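Local coordinates for protein mitochondrial edited mRNA stability factor 1 (Trypanosoma brucei, PDB 6NL1) that probably processes the 5' ends of mitochondrial mRNAs through a Nudix-type hydrolase domain and stabilises edited transcripts, at residues Glu84-Pro89 and Thr173-Gly178. Numbering follows the deposited sequence.
Sequences EKLSHP and TVYLFG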
loop_
_atom_site.group_PDB
_atom_site.type_symbol
_atom_site.label_atom_id
_atom_site.label_comp_id
_atom_site.label_asym_id
_atom_site.label_seq_id
_atom_site.Cartn_x
_atom_site.Cartn_y
_atom_site.Cartn_z
ATOM N N GLU A 84 21.451 12.825 -13.117
ATOM C CA GLU A 84 22.887 13.050 -13.185
ATOM C C GLU A 84 23.586 11.712 -13.359
ATOM O O GLU A 84 23.413 10.800 -12.541
ATOM C CB GLU A 84 23.370 13.754 -11.916
ATOM C CG GLU A 84 22.672 15.099 -11.684
ATOM C CD GLU A 84 22.731 15.570 -10.239
ATOM O OE1 GLU A 84 21.742 15.354 -9.501
ATOM O OE2 GLU A 84 23.756 16.171 -9.848
ATOM N N LYS A 85 24.358 11.586 -14.436
ATOM C CA LYS A 85 25.069 10.346 -14.697
ATOM C C LYS A 85 26.218 10.192 -13.714
ATOM O O LYS A 85 26.920 11.151 -13.413
ATOM C CB LYS A 85 25.601 10.286 -16.135
ATOM C CG LYS A 85 26.052 8.884 -16.527
ATOM C CD LYS A 85 26.747 8.834 -17.878
ATOM C CE LYS A 85 27.092 7.389 -18.233
ATOM N NZ LYS A 85 28.253 7.258 -19.165
ATOM N N LEU A 86 26.394 8.978 -13.206
ATOM C CA LEU A 86 27.504 8.676 -12.324
ATOM C C LEU A 86 28.469 7.725 -13.030
ATOM O O LEU A 86 28.058 6.903 -13.850
ATOM C CB LEU A 86 27.001 8.058 -11.014
ATOM C CG LEU A 86 25.995 8.894 -10.221
ATOM C CD1 LEU A 86 25.551 8.160 -8.982
ATOM C CD2 LEU A 86 26.587 10.248 -9.844
ATOM N N SER A 87 29.750 7.848 -12.707
ATOM C CA SER A 87 30.787 6.999 -13.277
ATOM C C SER A 87 30.642 5.573 -12.790
ATOM O O SER A 87 30.858 4.631 -13.543
ATOM C CB SER A 87 32.173 7.512 -12.873
ATOM O OG SER A 87 32.472 8.731 -13.527
ATOM N N HIS A 88 30.300 5.433 -11.512
ATOM C CA HIS A 88 30.235 4.142 -10.839
ATOM C C HIS A 88 29.251 4.288 -9.700
ATOM O O HIS A 88 28.986 5.396 -9.249
ATOM C CB HIS A 88 31.599 3.765 -10.243
ATOM C CG HIS A 88 32.731 3.806 -11.219
ATOM N ND1 HIS A 88 33.078 2.725 -12.006
ATOM C CD2 HIS A 88 33.608 4.789 -11.532
ATOM C CE1 HIS A 88 34.111 3.045 -12.763
ATOM N NE2 HIS A 88 34.453 4.295 -12.495
ATOM N N PRO A 89 28.704 3.169 -9.216
ATOM C CA PRO A 89 27.882 3.297 -8.012
ATOM C C PRO A 89 28.777 3.562 -6.802
ATOM O O PRO A 89 29.964 3.231 -6.824
ATOM C CB PRO A 89 27.228 1.912 -7.868
ATOM C CG PRO A 89 27.672 1.099 -9.067
ATOM C CD PRO A 89 28.872 1.770 -9.640
ATOM N N THR A 173 17.722 10.738 -2.207
ATOM C CA THR A 173 18.538 10.492 -3.390
ATOM C C THR A 173 18.070 9.190 -4.023
ATOM O O THR A 173 18.046 8.145 -3.366
ATOM C CB THR A 173 20.035 10.380 -3.041
ATOM O OG1 THR A 173 20.436 11.530 -2.289
ATOM C CG2 THR A 173 20.876 10.287 -4.308
ATOM N N VAL A 174 17.690 9.259 -5.295
ATOM C CA VAL A 174 17.219 8.092 -6.029
ATOM C C VAL A 174 18.279 7.653 -7.028
ATOM O O VAL A 174 18.790 8.469 -7.787
ATOM C CB VAL A 174 15.912 8.407 -6.784
ATOM C CG1 VAL A 174 15.453 7.207 -7.608
ATOM C CG2 VAL A 174 14.829 8.864 -5.812
ATOM N N TYR A 175 18.618 6.368 -7.020
ATOM C CA TYR A 175 19.560 5.832 -7.997
ATOM C C TYR A 175 18.854 4.932 -9.001
ATOM O O TYR A 175 17.972 4.156 -8.636
ATOM C CB TYR A 175 20.667 5.036 -7.315
ATOM C CG TYR A 175 21.527 5.832 -6.370
ATOM C CD1 TYR A 175 22.760 6.333 -6.773
ATOM C CD2 TYR A 175 21.109 6.077 -5.070
ATOM C CE1 TYR A 175 23.543 7.052 -5.904
ATOM C CE2 TYR A 175 21.883 6.790 -4.201
ATOM C CZ TYR A 175 23.091 7.279 -4.613
ATOM O OH TYR A 175 23.853 7.994 -3.724
ATOM N N LEU A 176 19.255 5.036 -10.265
ATOM C CA LEU A 176 18.720 4.184 -11.316
ATOM C C LEU A 176 19.860 3.380 -11.928
ATOM O O LEU A 176 20.897 3.939 -12.295
ATOM C CB LEU A 176 18.037 5.013 -12.409
ATOM C CG LEU A 176 17.015 6.113 -12.063
ATOM C CD1 LEU A 176 16.445 6.687 -13.348
ATOM C CD2 LEU A 176 15.898 5.608 -11.195
ATOM N N PHE A 177 19.659 2.066 -12.022
ATOM C CA PHE A 177 20.620 1.156 -12.644
ATOM C C PHE A 177 19.958 0.453 -13.821
ATOM O O PHE A 177 18.935 -0.218 -13.661
ATOM C CB PHE A 177 21.074 0.085 -11.648
ATOM C CG PHE A 177 21.611 0.633 -10.366
ATOM C CD1 PHE A 177 22.967 0.850 -10.209
ATOM C CD2 PHE A 177 20.753 0.938 -9.316
ATOM C CE1 PHE A 177 23.467 1.357 -9.021
ATOM C CE2 PHE A 177 21.241 1.443 -8.128
ATOM C CZ PHE A 177 22.602 1.654 -7.978
ATOM N N GLY A 178 20.536 0.598 -15.003
ATOM C CA GLY A 178 20.016 -0.095 -16.162
ATOM C C GLY A 178 20.775 0.267 -17.411
ATOM O O GLY A 178 21.853 0.851 -17.326
#
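Leu-86 reaches Tyr-175 at the rim of the phenol ring, with the methyl CD1 lying 3.8 Å from Tyr-175 CE1; the neighbouring ring carbon CD1 of Tyr-175 is only slightly farther from the same methyl. The two side chains cross at about a right angle, and because the leucine methyl lies near the ring plane it meets the edge of the ring, not a face. A second contact of the same kind lies farther along: Pro-89 brings CB to CE1 of Phe-177 at 4.0 Å, in the plane of the phenyl ring.

The aromatic residues stand two apart on strand 171-178 and therefore extend from the same side of the four-stranded antiparallel sheet, away from the GDP-binding residues. Both hold CG anti to the carbonyl carbon (chi1 -62° in Tyr-175 and -54° in Phe-177); although neither side chain starts out pointing at segment 84-89, the ring edges end up against it. Strand 100-107 runs between strands 84-86 and 171-178, pairing with both, so the contact with Tyr-175 is made by side chains meeting over it; even the nearest CA atoms, of Pro-89 and Tyr-175, are 8.7 Å apart. Leucine suits its place because its branched end extends to the tyrosine, whereas proline offers a compact apolar ring in the loop. Tyrosine serves a double purpose, since its OH is hydrogen-bonded to Glu-136 on strand 132-137 while Phe-93 meets its ring.

With 124 Å² buried and apolar carbon alone touching, the contact supplies modest, weakly directional van der Waals and hydrophobic packing.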